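PDB 3R3H: O-methyltransferase, SAM-dependent from Legionella pneumophila subsp. pneumophila, which probably transfers a methyl group from S-adenosylmethionine to an oxygen atom of an acceptor substrate. Local coordinates for residues A167-F172 and A209-M214; V203-L208 and F215-I220; G175-P180 and E189-N194; L65-F70 and I142-T147. One frame throughout, in Å; residues are numbered along the deposited sequence.

Contact 1 of 4, residues A167-F172 and A209-M214; sequences AIDNIF and AIADGM
N170 reaches across to D212, and its ND2 donates to D212 OD1 at 3.0 Å, in the plane of its own amide. The exact pose of the D212 carboxylate is doubtful, because it is modelled too near the F172 carbonyl; as built, its plane stands steeply to the amide. The other end of the amide, N170 OD1, accepts from K146. D169 swings its carboxylate toward the loop 209-214, with CG anti to the backbone N (chi1 -156°). This brings D169 OD2 to 3.5 Å from A211 CB, and OD2 also takes a weak bond from N170 N. D169 OD1 lies near D143 OD2, a pair of like charges. The segments are the exit of strand 164-169 and the loop of the hairpin 203-219, at the C-terminal edge of the parallel strands in a class I methyltransferase fold. D143, D169 and N170 recall the metal site of cation-dependent relatives. Backbone bonds fix the loop: I171 N to G213 O at 3.1 Å and F172 N to D212 O. The F172 ring approaches G213 obliquely, with CE2 3.5 Å from G213 CA. I171 and F172 also pack on I19 and L6 of the second subunit.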
# COMPACT_ATOMS: atom_id res chain seq x y z
N ALA A 167 6.60 1.80 8.47
CA ALA A 167 5.64 2.76 7.93
C ALA A 167 5.76 4.02 8.78
O ALA A 167 5.86 3.92 10.01
CB ALA A 167 4.23 2.20 8.03
N ILE A 168 5.79 5.17 8.13
CA ILE A 168 5.91 6.45 8.83
C ILE A 168 4.78 7.35 8.35
O ILE A 168 4.61 7.55 7.15
CB ILE A 168 7.27 7.12 8.56
CG1 ILE A 168 8.43 6.23 9.01
CG2 ILE A 168 7.37 8.39 9.36
CD1 ILE A 168 8.93 5.27 7.95
N ASP A 169 4.02 7.90 9.30
CA ASP A 169 2.88 8.75 8.95
C ASP A 169 3.20 10.24 8.88
O ASP A 169 4.24 10.70 9.36
CB ASP A 169 1.75 8.51 9.95
CG ASP A 169 0.38 8.85 9.39
OD1 ASP A 169 -0.56 9.06 10.20
OD2 ASP A 169 0.22 8.91 8.13
N ASN A 170 2.26 10.99 8.29
CA ASN A 170 2.35 12.45 8.12
C ASN A 170 3.59 12.90 7.34
O ASN A 170 4.30 13.82 7.78
CB ASN A 170 2.34 13.16 9.48
CG ASN A 170 1.24 12.68 10.38
OD1 ASN A 170 1.48 11.89 11.29
ND2 ASN A 170 0.01 13.15 10.14
N ILE A 171 3.85 12.28 6.20
CA ILE A 171 5.01 12.64 5.39
C ILE A 171 4.80 14.06 4.83
O ILE A 171 5.73 14.88 4.76
CB ILE A 171 5.24 11.60 4.27
CG1 ILE A 171 5.53 10.24 4.90
CG2 ILE A 171 6.40 12.01 3.40
CD1 ILE A 171 6.61 10.27 5.95
N PHE A 172 3.57 14.35 4.45
CA PHE A 172 3.22 15.68 3.98
C PHE A 172 2.50 16.20 5.23
O PHE A 172 1.37 15.81 5.49
CB PHE A 172 2.23 15.62 2.82
CG PHE A 172 2.51 14.51 1.82
CD1 PHE A 172 3.80 14.28 1.33
CD2 PHE A 172 1.47 13.72 1.35
CE1 PHE A 172 4.04 13.29 0.39
CE2 PHE A 172 1.70 12.73 0.41
CZ PHE A 172 2.98 12.50 -0.07
N ALA A 209 0.17 8.39 -1.23
CA ALA A 209 -0.56 9.62 -0.97
C ALA A 209 -1.96 9.22 -0.49
O ALA A 209 -2.98 9.56 -1.11
CB ALA A 209 -0.64 10.46 -2.25
N ILE A 210 -2.00 8.51 0.64
CA ILE A 210 -3.27 8.04 1.18
C ILE A 210 -3.69 8.73 2.48
O ILE A 210 -4.85 9.13 2.63
CB ILE A 210 -3.23 6.51 1.44
CG1 ILE A 210 -1.90 6.13 2.08
CG2 ILE A 210 -3.49 5.76 0.16
CD1 ILE A 210 -1.81 4.67 2.46
N ALA A 211 -2.76 8.83 3.41
CA ALA A 211 -3.07 9.46 4.69
C ALA A 211 -2.65 10.92 4.62
O ALA A 211 -3.21 11.71 3.86
CB ALA A 211 -2.33 8.73 5.81
N ASP A 212 -1.66 11.27 5.43
CA ASP A 212 -1.09 12.60 5.42
C ASP A 212 0.22 12.25 4.73
O ASP A 212 1.24 12.91 4.93
CB ASP A 212 -0.79 13.10 6.83
CG ASP A 212 -0.74 14.61 6.91
OD1 ASP A 212 -0.18 15.15 7.90
OD2 ASP A 212 -1.29 15.25 5.99
N GLY A 213 0.16 11.19 3.93
CA GLY A 213 1.32 10.70 3.24
C GLY A 213 1.90 9.60 4.11
O GLY A 213 2.12 9.81 5.30
N MET A 214 2.11 8.42 3.54
CA MET A 214 2.66 7.29 4.29
C MET A 214 3.86 6.70 3.54
O MET A 214 3.77 6.30 2.38
CB MET A 214 1.59 6.22 4.52
CG MET A 214 2.03 5.08 5.45
SD MET A 214 0.71 3.94 5.93
CE MET A 214 0.06 4.79 7.43

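Contact 2 of 4, residues V203-L208 and F215-I220; sequences VFVSLL and FLVQPI
The methyl CG2 of I220 sits over the centre of the F204 ring. It is a CH-pi contact, 3.5 Å from CG2 to the ring centroid and 9° off the ring normal. With CG2 anti to the carbonyl carbon, I220 turns this methyl to the ring. Q218 OE1 comes to 3.3 Å from F204 CD2, with the amide and ring planes 70° apart. R57 of the second subunit adds a cation-pi contact to F204. On the same side of the sheet, L216 CD1 meets L208 CD2 at 3.6 Å, and S206 OG lies by L216 CB. The other side carries V205, L207, F215 and V217. Here the F215 ring leans across to the neighbouring strand and enters the hollow between V205 and L207. Its CE1 is 3.4 Å from V205 CG1, while L207 CD1 covers one face, offset toward the rim. V205 CG2 lies alongside V217 CG1 at 3.8 Å, both pointing the same way. I197 of helix 185-198 packs against V205 and F215. Four backbone bonds tie the strands: F204 and Q218 form one hydrogen-bonded pair, S206 and L216 the next. The strand axes run at 164°. This is the antiparallel beta hairpin at the edge of the sheet in class I methyltransferases, with strand 214-219 lying between strands 164-169 and 203-208.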
# COMPACT_ATOMS: atom_id res chain seq x y z
N VAL A 203 17.75 1.41 2.04
CA VAL A 203 16.44 0.78 1.99
C VAL A 203 15.64 0.95 0.71
O VAL A 203 15.91 1.84 -0.08
CB VAL A 203 15.58 1.34 3.16
CG1 VAL A 203 16.20 0.96 4.50
CG2 VAL A 203 15.49 2.86 3.05
N PHE A 204 14.65 0.07 0.52
CA PHE A 204 13.74 0.15 -0.62
C PHE A 204 12.72 1.16 -0.09
O PHE A 204 12.54 1.29 1.11
CB PHE A 204 13.05 -1.18 -0.89
CG PHE A 204 14.00 -2.29 -1.27
CD1 PHE A 204 14.82 -2.18 -2.41
CD2 PHE A 204 14.07 -3.46 -0.52
CE1 PHE A 204 15.67 -3.23 -2.77
CE2 PHE A 204 14.92 -4.51 -0.87
CZ PHE A 204 15.72 -4.39 -2.00
N VAL A 205 12.05 1.87 -0.98
CA VAL A 205 11.13 2.90 -0.54
C VAL A 205 9.94 3.15 -1.48
O VAL A 205 10.05 2.99 -2.69
CB VAL A 205 11.94 4.22 -0.37
CG1 VAL A 205 11.05 5.44 -0.53
CG2 VAL A 205 12.63 4.23 0.98
N SER A 206 8.80 3.52 -0.90
CA SER A 206 7.61 3.86 -1.68
C SER A 206 6.73 4.71 -0.79
O SER A 206 6.51 4.37 0.37
CB SER A 206 6.85 2.62 -2.19
OG SER A 206 6.76 1.59 -1.22
N LEU A 207 6.26 5.83 -1.32
CA LEU A 207 5.42 6.75 -0.57
C LEU A 207 4.00 6.77 -1.13
O LEU A 207 3.80 7.00 -2.32
CB LEU A 207 6.04 8.15 -0.61
CG LEU A 207 5.31 9.40 -0.13
CD1 LEU A 207 4.98 9.35 1.36
CD2 LEU A 207 6.23 10.59 -0.42
N LEU A 208 3.01 6.52 -0.27
CA LEU A 208 1.61 6.52 -0.67
C LEU A 208 0.92 7.82 -0.29
O LEU A 208 1.05 8.30 0.84
CB LEU A 208 0.84 5.36 -0.02
CG LEU A 208 1.12 3.89 -0.32
CD1 LEU A 208 0.93 3.64 -1.81
CD2 LEU A 208 2.53 3.52 0.13
N PHE A 215 4.99 6.67 4.23
CA PHE A 215 6.23 6.16 3.66
C PHE A 215 6.43 4.71 4.05
O PHE A 215 6.30 4.35 5.22
CB PHE A 215 7.41 6.97 4.20
CG PHE A 215 8.18 7.74 3.16
CD1 PHE A 215 8.51 7.17 1.93
CD2 PHE A 215 8.66 9.02 3.45
CE1 PHE A 215 9.31 7.86 1.00
CE2 PHE A 215 9.45 9.72 2.53
CZ PHE A 215 9.78 9.14 1.31
N LEU A 216 6.73 3.86 3.07
CA LEU A 216 7.00 2.45 3.35
C LEU A 216 8.46 2.20 3.01
O LEU A 216 8.86 2.29 1.85
CB LEU A 216 6.11 1.55 2.50
CG LEU A 216 4.61 1.61 2.76
CD1 LEU A 216 3.91 0.63 1.85
CD2 LEU A 216 4.33 1.27 4.22
N VAL A 217 9.28 1.89 4.02
CA VAL A 217 10.68 1.64 3.75
C VAL A 217 11.05 0.24 4.20
O VAL A 217 10.54 -0.25 5.20
CB VAL A 217 11.60 2.66 4.48
CG1 VAL A 217 11.01 4.07 4.41
CG2 VAL A 217 11.83 2.23 5.91
N GLN A 218 11.93 -0.40 3.45
CA GLN A 218 12.36 -1.75 3.78
C GLN A 218 13.86 -1.90 3.57
O GLN A 218 14.39 -1.54 2.52
CB GLN A 218 11.63 -2.75 2.90
CG GLN A 218 12.00 -4.19 3.16
CD GLN A 218 11.35 -5.13 2.19
OE1 GLN A 218 11.64 -5.11 0.98
NE2 GLN A 218 10.44 -5.96 2.69
N PRO A 219 14.58 -2.42 4.58
CA PRO A 219 16.02 -2.57 4.39
C PRO A 219 16.38 -3.47 3.19
O PRO A 219 15.65 -4.42 2.87
CB PRO A 219 16.49 -3.12 5.73
CG PRO A 219 15.30 -3.88 6.23
CD PRO A 219 14.17 -2.94 5.89
N ILE A 220 17.50 -3.17 2.54
CA ILE A 220 17.99 -3.92 1.39
C ILE A 220 19.00 -4.97 1.84
O ILE A 220 19.04 -6.06 1.22
CB ILE A 220 18.67 -2.99 0.36
CG1 ILE A 220 19.83 -2.26 1.03
CG2 ILE A 220 17.68 -1.96 -0.14
CD1 ILE A 220 20.63 -1.40 0.10

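Contact 3 of 4, residues G175-P180 and E189-N194; sequences GKVIDP and EIKKLN
The amide nitrogen ND2 of N194 lies 4.2 Å from V177 CG1 and is held by two other groups. It bonds to the carbonyl O of I171 and to the hydroxyl of Y15 of the second subunit. V177 carries this contact. Its CG1 methyl, anti to the carbonyl carbon (chi1 -81°), points at the helix and meets three residues of one helical turn. V177 CG1 is 3.6 Å from I190 CG2, where the two side chains pass at an angle. The same CG1 is 3.7 Å from K191 CG. The K191 chain runs antiparallel to the V177 side chain as it passes it. It bends at chi3 (66°) and lays its aliphatic part along the V177 backbone, with CD 3.9 Å from V177 O. No hydrogen bond joins the two segments, so the contact is essentially apolar. K176 O accepts from T187 OG1 near the start of the helix. F172 of the same chain and Y15 of the second subunit also pack on V177. The contact is a loop folded back on the helix it leads into, helix 185-198, which flanks the sheet of the Rossmann-like methyltransferase fold at the subunit interface.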
# COMPACT_ATOMS: atom_id res chain seq x y z
N GLY A 175 0.67 19.47 4.07
CA GLY A 175 1.08 20.33 2.98
C GLY A 175 1.96 21.46 3.47
O GLY A 175 2.17 22.45 2.76
N LYS A 176 2.46 21.32 4.69
CA LYS A 176 3.33 22.32 5.29
C LYS A 176 4.80 21.98 5.01
O LYS A 176 5.69 22.69 5.47
CB LYS A 176 3.08 22.39 6.79
CG LYS A 176 1.63 22.49 7.17
CD LYS A 176 1.27 23.85 7.71
CE LYS A 176 0.90 24.82 6.60
NZ LYS A 176 0.34 26.11 7.14
N VAL A 177 5.04 20.88 4.29
CA VAL A 177 6.40 20.47 3.93
C VAL A 177 6.73 21.12 2.58
O VAL A 177 7.87 21.07 2.09
CB VAL A 177 6.53 18.93 3.76
CG1 VAL A 177 6.69 18.26 5.12
CG2 VAL A 177 5.31 18.37 3.03
N ILE A 178 5.71 21.74 2.00
CA ILE A 178 5.80 22.41 0.72
C ILE A 178 5.49 23.91 0.93
O ILE A 178 5.43 24.68 -0.03
CB ILE A 178 4.83 21.72 -0.31
CG1 ILE A 178 5.56 21.53 -1.63
CG2 ILE A 178 3.53 22.49 -0.48
CD1 ILE A 178 6.84 20.74 -1.49
N ASP A 179 5.32 24.29 2.19
CA ASP A 179 5.04 25.68 2.58
C ASP A 179 6.28 26.30 3.28
O ASP A 179 6.62 25.94 4.41
CB ASP A 179 3.83 25.72 3.51
CG ASP A 179 3.43 27.12 3.89
OD1 ASP A 179 3.51 28.01 3.02
OD2 ASP A 179 3.05 27.34 5.06
N PRO A 180 6.96 27.26 2.60
CA PRO A 180 8.16 27.95 3.09
C PRO A 180 7.96 28.90 4.27
O PRO A 180 8.92 29.19 4.99
CB PRO A 180 8.66 28.72 1.86
CG PRO A 180 7.90 28.14 0.70
CD PRO A 180 6.57 27.80 1.28
N GLU A 189 11.17 19.14 10.99
CA GLU A 189 11.70 17.78 11.17
C GLU A 189 11.20 16.83 10.11
O GLU A 189 11.92 15.93 9.67
CB GLU A 189 11.29 17.25 12.53
CG GLU A 189 12.29 17.55 13.60
CD GLU A 189 13.57 16.77 13.40
OE1 GLU A 189 14.65 17.42 13.33
OE2 GLU A 189 13.50 15.52 13.33
N ILE A 190 9.95 17.01 9.70
CA ILE A 190 9.40 16.15 8.66
C ILE A 190 10.24 16.40 7.41
O ILE A 190 10.81 15.47 6.85
CB ILE A 190 7.90 16.50 8.35
CG1 ILE A 190 7.06 16.51 9.65
CG2 ILE A 190 7.35 15.52 7.31
CD1 ILE A 190 6.98 15.21 10.39
N LYS A 191 10.33 17.67 6.99
CA LYS A 191 11.10 18.07 5.81
C LYS A 191 12.51 17.52 5.86
O LYS A 191 13.06 17.11 4.84
CB LYS A 191 11.13 19.59 5.69
CG LYS A 191 9.80 20.22 5.34
CD LYS A 191 9.85 21.74 5.40
CE LYS A 191 10.75 22.33 4.33
NZ LYS A 191 10.76 23.82 4.33
N LYS A 192 13.10 17.52 7.06
CA LYS A 192 14.45 17.01 7.23
C LYS A 192 14.48 15.51 6.99
O LYS A 192 15.36 15.02 6.30
CB LYS A 192 14.99 17.29 8.63
CG LYS A 192 15.45 18.71 8.89
CD LYS A 192 16.21 18.82 10.22
CE LYS A 192 16.60 20.27 10.56
NZ LYS A 192 17.20 20.43 11.92
N LEU A 193 13.53 14.79 7.59
CA LEU A 193 13.47 13.33 7.45
C LEU A 193 13.21 12.88 6.03
O LEU A 193 13.77 11.87 5.57
CB LEU A 193 12.39 12.73 8.36
CG LEU A 193 12.31 11.20 8.19
CD1 LEU A 193 13.47 10.52 8.92
CD2 LEU A 193 10.98 10.70 8.72
N ASN A 194 12.34 13.61 5.33
CA ASN A 194 12.02 13.30 3.94
C ASN A 194 13.28 13.39 3.08
O ASN A 194 13.42 12.66 2.09
CB ASN A 194 10.95 14.25 3.42
CG ASN A 194 9.58 13.93 4.00
OD1 ASN A 194 9.41 12.91 4.67
ND2 ASN A 194 8.60 14.78 3.72

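Contact 4 of 4, residues L65-F70 and I142-T147; sequences LELGTF and IDADKT
I142 lies beside L67, both side chains pointing the same way from neighbouring parallel strands. I142 CG1 is 3.9 Å from L67 CD1. Next comes D143, whose backbone N donates to L67 O at 3.0 Å. The bond is bent (135°), and the donor sits above the carbonyl plane. The D143 side chain leaves on the other side of the sheet, with CB 3.5 Å from L67 O. At A144 the two backbones come nearest: A144 CA is 3.7 Å from G68 CA, and A144 CB is 3.8 Å from L67 CB. G68 has no side chain, and its backbone angles are ones that favour glycine. It belongs to the sequence LELGT, consistent with the glycine-containing first motif that serves S-adenosylmethionine in this fold. D145 OD2 then bonds to Y152 OH. K146 folds back over the turn. Its NZ forms a salt bridge with D143 OD1 at 3.0 Å, donates to A144 O at 3.2 Å and also binds Y149 OH. The contact sits near the middle of the sheet, strand 63-68 having strand 87-92 on its other side. L67 packs on A121 and L125 of helix 121-132, and Y149 and Y152 of helix 149-159 cover I142 and A144.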
# COMPACT_ATOMS: atom_id res chain seq x y z
N LEU A 65 5.53 -3.27 16.26
CA LEU A 65 5.79 -2.14 17.15
C LEU A 65 5.17 -0.88 16.56
O LEU A 65 5.21 -0.67 15.35
CB LEU A 65 7.29 -1.93 17.31
CG LEU A 65 7.71 -0.73 18.16
CD1 LEU A 65 7.57 -1.12 19.61
CD2 LEU A 65 9.14 -0.31 17.86
N GLU A 66 4.57 -0.05 17.42
CA GLU A 66 4.00 1.21 16.96
C GLU A 66 4.28 2.27 18.01
O GLU A 66 4.52 1.95 19.18
CB GLU A 66 2.50 1.09 16.68
CG GLU A 66 1.69 0.51 17.79
CD GLU A 66 0.24 0.99 17.74
OE1 GLU A 66 -0.28 1.21 16.62
OE2 GLU A 66 -0.39 1.14 18.82
N LEU A 67 4.29 3.53 17.59
CA LEU A 67 4.56 4.67 18.48
C LEU A 67 3.59 5.78 18.14
O LEU A 67 3.20 5.93 16.98
CB LEU A 67 5.96 5.24 18.27
CG LEU A 67 7.22 4.42 18.01
CD1 LEU A 67 7.13 3.62 16.71
CD2 LEU A 67 8.36 5.42 17.90
N GLY A 68 3.22 6.57 19.14
CA GLY A 68 2.29 7.64 18.86
C GLY A 68 1.44 8.01 20.05
O GLY A 68 1.71 7.60 21.17
N THR A 69 0.43 8.82 19.79
CA THR A 69 -0.50 9.25 20.83
C THR A 69 -1.78 8.52 20.39
O THR A 69 -2.48 8.94 19.45
CB THR A 69 -0.68 10.78 20.85
OG1 THR A 69 -1.39 11.20 19.69
CG2 THR A 69 0.68 11.47 20.87
N PHE A 70 -2.04 7.41 21.09
CA PHE A 70 -3.14 6.52 20.76
C PHE A 70 -4.38 6.42 21.64
O PHE A 70 -4.38 6.77 22.83
CB PHE A 70 -2.60 5.10 20.64
CG PHE A 70 -1.44 4.97 19.71
CD1 PHE A 70 -1.56 5.31 18.36
CD2 PHE A 70 -0.24 4.41 20.16
CE1 PHE A 70 -0.52 5.09 17.48
CE2 PHE A 70 0.82 4.18 19.29
CZ PHE A 70 0.68 4.52 17.94
N ILE A 142 5.28 4.30 12.71
CA ILE A 142 5.69 5.52 13.43
C ILE A 142 4.73 6.70 13.27
O ILE A 142 4.51 7.20 12.17
CB ILE A 142 7.10 5.96 13.00
CG1 ILE A 142 8.06 4.76 13.10
CG2 ILE A 142 7.56 7.10 13.86
CD1 ILE A 142 9.45 5.01 12.55
N ASP A 143 4.16 7.14 14.39
CA ASP A 143 3.22 8.26 14.39
C ASP A 143 3.42 9.05 15.69
O ASP A 143 2.47 9.68 16.20
CB ASP A 143 1.78 7.74 14.29
CG ASP A 143 0.78 8.84 13.94
OD1 ASP A 143 1.20 10.02 13.90
OD2 ASP A 143 -0.43 8.53 13.73
N ALA A 144 4.65 9.02 16.22
CA ALA A 144 4.98 9.71 17.46
C ALA A 144 5.27 11.19 17.21
O ALA A 144 5.02 11.69 16.11
CB ALA A 144 6.17 9.05 18.11
N ASP A 145 5.80 11.88 18.21
CA ASP A 145 6.10 13.31 18.06
C ASP A 145 7.11 13.57 16.94
O ASP A 145 8.21 12.99 16.91
CB ASP A 145 6.58 13.91 19.38
CG ASP A 145 7.76 13.17 19.97
OD1 ASP A 145 8.60 13.84 20.61
OD2 ASP A 145 7.85 11.93 19.82
N LYS A 146 6.70 14.45 16.03
CA LYS A 146 7.46 14.81 14.84
C LYS A 146 8.89 15.30 15.02
O LYS A 146 9.74 15.07 14.15
CB LYS A 146 6.68 15.85 14.03
CG LYS A 146 5.17 15.58 13.98
CD LYS A 146 4.85 14.18 13.48
CE LYS A 146 3.45 13.75 13.92
NZ LYS A 146 3.17 12.32 13.63
N THR A 147 9.18 15.96 16.14
CA THR A 147 10.51 16.48 16.38
C THR A 147 11.55 15.46 16.81
O THR A 147 12.62 15.84 17.29
CB THR A 147 10.49 17.61 17.41
OG1 THR A 147 10.00 17.11 18.66
CG2 THR A 147 9.60 18.75 16.92

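In the fold
Along the chain contact 4 is closed first. Contact 1 then spans a long excursion that contains contact 3, and its segments alternate with those of contact 2. Contacts 1, 2 and 4 lie on one mixed sheet. Contact 4 joins strands 63-68 and 137-143 in its middle, contact 1 follows at the exit of strand 164-169, and contact 2 forms the edge hairpin. The centres of contacts 1 and 4 are about 13 Å apart, those of 2 and 4 about 18 Å. Contact 3 sits by helix 185-198, its centre about 12 Å from that of contact 1. Contacts 1, 2 and 3 touch the second subunit, whereas contact 4 lies within its own chain, beside the probable cofactor region.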